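Local structure of KLLA0E08119p (Kluyveromyces lactis, 3VA7) at residues Ile547-Gly552 and Cys586-Ser591; Val923-Phe928 and Phe1073-Phe1078. The protein probably carboxylates urea to allophanate with biotin, bicarbonate and ATP, through the biotin carboxylase, carboxyltransferase and biotin carrier parts held in this chain. One frame throughout, in Å; residues are numbered along the deposited sequence.

Interaction 1 of 2, residues Ile547-Gly552 and Cys586-Ser591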
loop_
_atom_site.group_PDB
_atom_site.type_symbol
_atom_site.label_atom_id
_atom_site.label_comp_id
_atom_site.label_asym_id
_atom_site.label_seq_id
_atom_site.Cartn_x
_atom_site.Cartn_y
_atom_site.Cartn_z
ATOM N N ILE A 547 -18.303 -16.492 -14.335
ATOM C CA ILE A 547 -17.610 -15.271 -14.710
ATOM C C ILE A 547 -18.561 -14.413 -15.517
ATOM O O ILE A 547 -19.482 -14.934 -16.137
ATOM C CB ILE A 547 -16.344 -15.677 -15.560
ATOM C CG1 ILE A 547 -15.085 -15.531 -14.724
ATOM C CG2 ILE A 547 -16.173 -14.990 -16.962
ATOM C CD1 ILE A 547 -15.044 -16.491 -13.554
ATOM N N ALA A 548 -18.351 -13.107 -15.557
ATOM C CA ALA A 548 -19.103 -12.303 -16.486
ATOM C C ALA A 548 -18.285 -11.110 -16.773
ATOM O O ALA A 548 -17.417 -10.775 -15.983
ATOM C CB ALA A 548 -20.395 -11.902 -15.876
ATOM N N VAL A 549 -18.527 -10.470 -17.914
ATOM C CA VAL A 549 -17.799 -9.243 -18.281
ATOM C C VAL A 549 -18.816 -8.200 -18.695
ATOM O O VAL A 549 -19.785 -8.497 -19.384
ATOM C CB VAL A 549 -16.782 -9.485 -19.405
ATOM C CG1 VAL A 549 -16.025 -8.230 -19.740
ATOM C CG2 VAL A 549 -15.787 -10.567 -18.972
ATOM N N SER A 550 -18.620 -6.977 -18.251
ATOM C CA SER A 550 -19.594 -5.937 -18.539
ATOM C C SER A 550 -18.845 -4.636 -18.677
ATOM O O SER A 550 -17.742 -4.527 -18.138
ATOM C CB SER A 550 -20.662 -5.857 -17.429
ATOM O OG SER A 550 -21.799 -5.177 -17.936
ATOM N N GLY A 551 -19.419 -3.671 -19.378
ATOM C CA GLY A 551 -18.761 -2.423 -19.560
ATOM C C GLY A 551 -18.560 -2.140 -21.027
ATOM O O GLY A 551 -19.481 -2.280 -21.825
ATOM N N GLY A 552 -17.344 -1.719 -21.385
ATOM C CA GLY A 552 -16.982 -1.426 -22.784
ATOM C C GLY A 552 -17.083 -2.653 -23.680
ATOM O O GLY A 552 -17.257 -3.790 -23.205
ATOM N N CYS A 586 -13.701 2.876 -22.379
ATOM C CA CYS A 586 -12.371 2.714 -21.785
ATOM C C CYS A 586 -12.218 1.464 -20.943
ATOM O O CYS A 586 -11.116 0.913 -20.870
ATOM C CB CYS A 586 -12.079 3.928 -20.885
ATOM S SG CYS A 586 -10.356 4.169 -20.296
ATOM N N ARG A 587 -13.296 1.010 -20.307
ATOM C CA ARG A 587 -13.142 0.103 -19.181
ATOM C C ARG A 587 -14.194 -0.976 -19.244
ATOM O O ARG A 587 -15.308 -0.686 -19.728
ATOM C CB ARG A 587 -13.274 0.869 -17.824
ATOM C CG ARG A 587 -11.962 1.152 -17.162
ATOM C CD ARG A 587 -11.956 2.040 -15.952
ATOM N NE ARG A 587 -11.855 3.399 -16.395
ATOM C CZ ARG A 587 -10.822 4.202 -16.220
ATOM N NH1 ARG A 587 -9.740 3.812 -15.579
ATOM N NH2 ARG A 587 -10.894 5.426 -16.717
ATOM N N ALA A 588 -13.865 -2.185 -18.750
ATOM C CA ALA A 588 -14.824 -3.274 -18.564
ATOM C C ALA A 588 -14.585 -3.936 -17.197
ATOM O O ALA A 588 -13.608 -3.595 -16.524
ATOM C CB ALA A 588 -14.678 -4.307 -19.662
ATOM N N TYR A 589 -15.453 -4.879 -16.791
ATOM C CA TYR A 589 -15.425 -5.445 -15.431
ATOM C C TYR A 589 -15.601 -6.883 -15.466
ATOM O O TYR A 589 -16.520 -7.385 -16.100
ATOM C CB TYR A 589 -16.498 -4.821 -14.510
ATOM C CG TYR A 589 -16.163 -3.395 -14.353
ATOM C CD1 TYR A 589 -16.587 -2.456 -15.312
ATOM C CD2 TYR A 589 -15.294 -2.983 -13.316
ATOM C CE1 TYR A 589 -16.168 -1.103 -15.197
ATOM C CE2 TYR A 589 -14.910 -1.657 -13.193
ATOM C CZ TYR A 589 -15.305 -0.730 -14.141
ATOM O OH TYR A 589 -14.913 0.593 -14.000
ATOM N N LEU A 590 -14.715 -7.577 -14.779
ATOM C CA LEU A 590 -14.748 -9.016 -14.808
ATOM C C LEU A 590 -15.107 -9.554 -13.463
ATOM O O LEU A 590 -14.289 -9.485 -12.552
ATOM C CB LEU A 590 -13.394 -9.519 -15.213
ATOM C CG LEU A 590 -13.172 -10.981 -14.894
ATOM C CD1 LEU A 590 -14.134 -11.852 -15.681
ATOM C CD2 LEU A 590 -11.764 -11.246 -15.260
ATOM N N SER A 591 -16.308 -10.091 -13.316
ATOM C CA SER A 591 -16.739 -10.574 -12.015
ATOM C C SER A 591 -16.611 -12.079 -11.898
ATOM O O SER A 591 -16.599 -12.767 -12.892
ATOM C CB SER A 591 -18.174 -10.144 -11.738
ATOM O OG SER A 591 -19.054 -10.595 -12.748
#
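The Tyr589 ring meets the strand across from it at an edge: Ser550 O lies near the ring plane, 3.7 Å from Tyr589 CD1. This is the carbonyl that also receives Tyr589 N, at 2.7 Å; the nitrogen comes in nearly along the C=O axis, though the N-H...O angle is bent to 135°. With CG beside its own backbone N (chi1 -64°), the tyrosine sends its hydroxyl off to Glu531 and to the backbone N of Asp510. On the same face of the antiparallel pair, Ala548 CB packs 3.6 Å from Ser591 OG, a hydroxyl that bonds to Ala517 O, while Ser550 OG bonds to Asn566; helix 511-520 lies over this face. The reverse face is apolar. Leu590 CD1 fits between Ile547 CG1 and Val549 CG2, 3.9 Å from Val549 CG2, and Leu590 also touches Leu539 of the neighbouring sheet. Paired backbone bonds link Ala548 with Ser591 and Ser550 with Tyr589. Beyond them the chain turns a corner at Gly551 and Gly552, where Gly552 N reaches Arg587 O at 2.8 Å. Backbone bonding thus fixes the register, and hydroxyls facing the helix and hydrocarbon facing the second sheet give this carboxyltransferase strand pair two chemically distinct sides.

Interaction 2 of 2, residues Val923-Phe928 and Phe1073-Phe1078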
loop_
_atom_site.group_PDB
_atom_site.type_symbol
_atom_site.label_atom_id
_atom_site.label_comp_id
_atom_site.label_asym_id
_atom_site.label_seq_id
_atom_site.Cartn_x
_atom_site.Cartn_y
_atom_site.Cartn_z
ATOM N N VAL A 923 -8.466 25.030 21.723
ATOM C CA VAL A 923 -8.589 23.692 21.110
ATOM C C VAL A 923 -7.357 22.882 21.445
ATOM O O VAL A 923 -6.283 23.426 21.615
ATOM C CB VAL A 923 -8.669 23.739 19.547
ATOM C CG1 VAL A 923 -10.000 23.994 19.083
ATOM C CG2 VAL A 923 -7.741 24.789 18.980
ATOM N N LYS A 924 -7.505 21.581 21.541
ATOM C CA LYS A 924 -6.361 20.693 21.659
ATOM C C LYS A 924 -5.578 20.873 20.364
ATOM O O LYS A 924 -6.166 20.962 19.264
ATOM C CB LYS A 924 -6.820 19.239 21.810
ATOM C CG LYS A 924 -7.629 18.902 23.106
ATOM C CD LYS A 924 -6.914 17.842 24.039
ATOM C CE LYS A 924 -7.337 16.361 23.715
ATOM N NZ LYS A 924 -6.377 15.312 24.273
ATOM N N SER A 925 -4.263 20.987 20.483
ATOM C CA SER A 925 -3.417 21.139 19.303
ATOM C C SER A 925 -2.120 20.360 19.444
ATOM O O SER A 925 -1.325 20.665 20.345
ATOM C CB SER A 925 -3.100 22.612 19.105
ATOM O OG SER A 925 -2.356 22.801 17.925
ATOM N N LYS A 926 -1.918 19.370 18.583
ATOM C CA LYS A 926 -0.607 18.660 18.492
ATOM C C LYS A 926 0.448 19.438 17.668
ATOM O O LYS A 926 0.164 19.921 16.573
ATOM C CB LYS A 926 -0.731 17.208 17.969
ATOM C CG LYS A 926 -1.554 16.276 18.860
ATOM C CD LYS A 926 -1.471 14.801 18.454
ATOM C CE LYS A 926 -2.738 14.015 18.907
ATOM N NZ LYS A 926 -3.941 14.142 17.931
ATOM N N ILE A 927 1.641 19.578 18.238
ATOM C CA ILE A 927 2.783 20.326 17.627
ATOM C C ILE A 927 3.798 19.346 17.091
ATOM O O ILE A 927 4.424 18.610 17.850
ATOM C CB ILE A 927 3.534 21.258 18.663
ATOM C CG1 ILE A 927 2.556 22.214 19.346
ATOM C CG2 ILE A 927 4.634 22.055 17.991
ATOM C CD1 ILE A 927 3.078 22.692 20.660
ATOM N N PHE A 928 3.921 19.344 15.775
ATOM C CA PHE A 928 4.840 18.474 15.069
ATOM C C PHE A 928 6.083 19.272 14.664
ATOM O O PHE A 928 5.964 20.335 14.018
ATOM C CB PHE A 928 4.152 17.919 13.798
ATOM C CG PHE A 928 3.151 16.796 14.065
ATOM C CD1 PHE A 928 1.898 17.075 14.588
ATOM C CD2 PHE A 928 3.490 15.464 13.822
ATOM C CE1 PHE A 928 0.949 16.028 14.869
ATOM C CE2 PHE A 928 2.558 14.416 14.102
ATOM C CZ PHE A 928 1.272 14.717 14.613
ATOM N N PHE A 1073 -6.116 22.268 13.318
ATOM C CA PHE A 1073 -5.645 22.989 14.532
ATOM C C PHE A 1073 -4.289 22.549 15.082
ATOM O O PHE A 1073 -3.743 23.258 15.902
ATOM C CB PHE A 1073 -6.682 22.997 15.660
ATOM C CG PHE A 1073 -7.969 23.623 15.277
ATOM C CD1 PHE A 1073 -9.148 22.883 15.293
ATOM C CD2 PHE A 1073 -8.017 24.943 14.861
ATOM C CE1 PHE A 1073 -10.333 23.479 14.918
ATOM C CE2 PHE A 1073 -9.219 25.546 14.474
ATOM C CZ PHE A 1073 -10.358 24.828 14.489
ATOM N N ASP A 1074 -3.771 21.393 14.661
ATOM C CA ASP A 1074 -2.366 21.060 14.863
ATOM C C ASP A 1074 -1.405 22.071 14.229
ATOM O O ASP A 1074 -1.747 22.863 13.301
ATOM C CB ASP A 1074 -2.024 19.699 14.259
ATOM C CG ASP A 1074 -2.564 18.514 15.087
ATOM O OD1 ASP A 1074 -3.088 18.759 16.207
ATOM O OD2 ASP A 1074 -2.452 17.347 14.609
ATOM N N GLN A 1075 -0.171 21.978 14.696
ATOM C CA GLN A 1075 0.898 22.843 14.221
ATOM C C GLN A 1075 2.086 22.060 13.710
ATOM O O GLN A 1075 2.582 21.097 14.352
ATOM C CB GLN A 1075 1.363 23.777 15.334
ATOM C CG GLN A 1075 0.491 24.997 15.511
ATOM C CD GLN A 1075 0.625 25.633 16.870
ATOM O OE1 GLN A 1075 1.704 26.128 17.250
ATOM N NE2 GLN A 1075 -0.473 25.629 17.621
ATOM N N VAL A 1076 2.561 22.490 12.554
ATOM C CA VAL A 1076 3.746 21.891 11.959
ATOM C C VAL A 1076 4.785 22.935 11.961
ATOM O O VAL A 1076 4.541 24.054 11.483
ATOM C CB VAL A 1076 3.479 21.416 10.511
ATOM C CG1 VAL A 1076 4.806 21.023 9.777
ATOM C CG2 VAL A 1076 2.514 20.218 10.540
ATOM N N GLU A 1077 5.946 22.581 12.494
ATOM C CA GLU A 1077 7.179 23.445 12.398
ATOM C C GLU A 1077 8.282 22.728 11.626
ATOM O O GLU A 1077 8.473 21.528 11.787
ATOM C CB GLU A 1077 7.710 23.880 13.766
ATOM C CG GLU A 1077 6.840 24.928 14.475
ATOM C CD GLU A 1077 7.482 25.462 15.793
ATOM O OE1 GLU A 1077 6.813 25.462 16.855
ATOM O OE2 GLU A 1077 8.671 25.895 15.757
ATOM N N PHE A 1078 8.995 23.435 10.776
ATOM C CA PHE A 1078 10.113 22.779 10.093
ATOM C C PHE A 1078 11.509 23.040 10.720
ATOM O O PHE A 1078 11.775 24.145 11.227
ATOM C CB PHE A 1078 10.110 23.172 8.636
ATOM C CG PHE A 1078 8.981 22.584 7.859
ATOM C CD1 PHE A 1078 8.160 23.408 7.096
ATOM C CD2 PHE A 1078 8.763 21.204 7.870
ATOM C CE1 PHE A 1078 7.096 22.868 6.378
ATOM C CE2 PHE A 1078 7.750 20.649 7.154
ATOM C CZ PHE A 1078 6.882 21.464 6.387
HETATM O O HOH W 1 -3.022 14.831 15.144
#
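Two parallel strands, 923-928 and 1075-1078, pair side by side within a mixed sheet of the carboxyltransferase part of the enzyme, and side chains extend the pairing ahead of the start of the second strand. Three nearly straight backbone bonds form the regular part: Gln1075 N to Lys926 O, Phe928 N to Gln1075 O at 2.6 Å, and Glu1077 N to Phe928 O at 2.7 Å. Phe928 thus bonds through its N and its O to Gln1075 and Glu1077, two residues apart on the other strand, as in parallel sheet. Strand 922-934 is held on its other edge by the antiparallel strand 1101-1108, so it lies inside the sheet. Ahead of the ladder, Asp1074 replaces a backbone acceptor: Lys926 N bonds to its OD1 at 2.7 Å, approaching from above the carboxylate plane. Its other oxygen, OD2, accepts from Thr1071 N and from a water, 2.6 Å away, that also takes a bond from Lys926 NZ. The lysine and aspartate lie alongside each other, their charged ends bridged by that water. Ser925 OG, anti to its backbone N (chi1 -176°), turns to Phe1073 O as a donor, although the very short modelled length is doubtful. At the N-terminal end Val923 CG1 stands over one face of the Phe1073 ring, 4.3 Å from its centroid, in a CH-pi contact, while helix 859-875 touches both residues.

In the fold
Interactions 1 and 2 both join strands of the carboxyltransferase part but share no element: their centres lie about 47 Å apart, on opposite sides of the chain's centre, and they come one after the other along the chain. Interaction 1 is buried, an antiparallel pair between a helix and a second sheet, and rests on backbone bonds, with hydroxyl-bearing side chains on the helix side and apolar ones on the other. Interaction 2 is only partly buried and parallel, with 144 residues between its segments; there a carboxylate, a hydroxyl and a water-bridged lysine supplement the backbone. The side chain of Arg587 lies about 11 Å from the bound biotin group, and that of Val1076 about 14 Å from the bound urea.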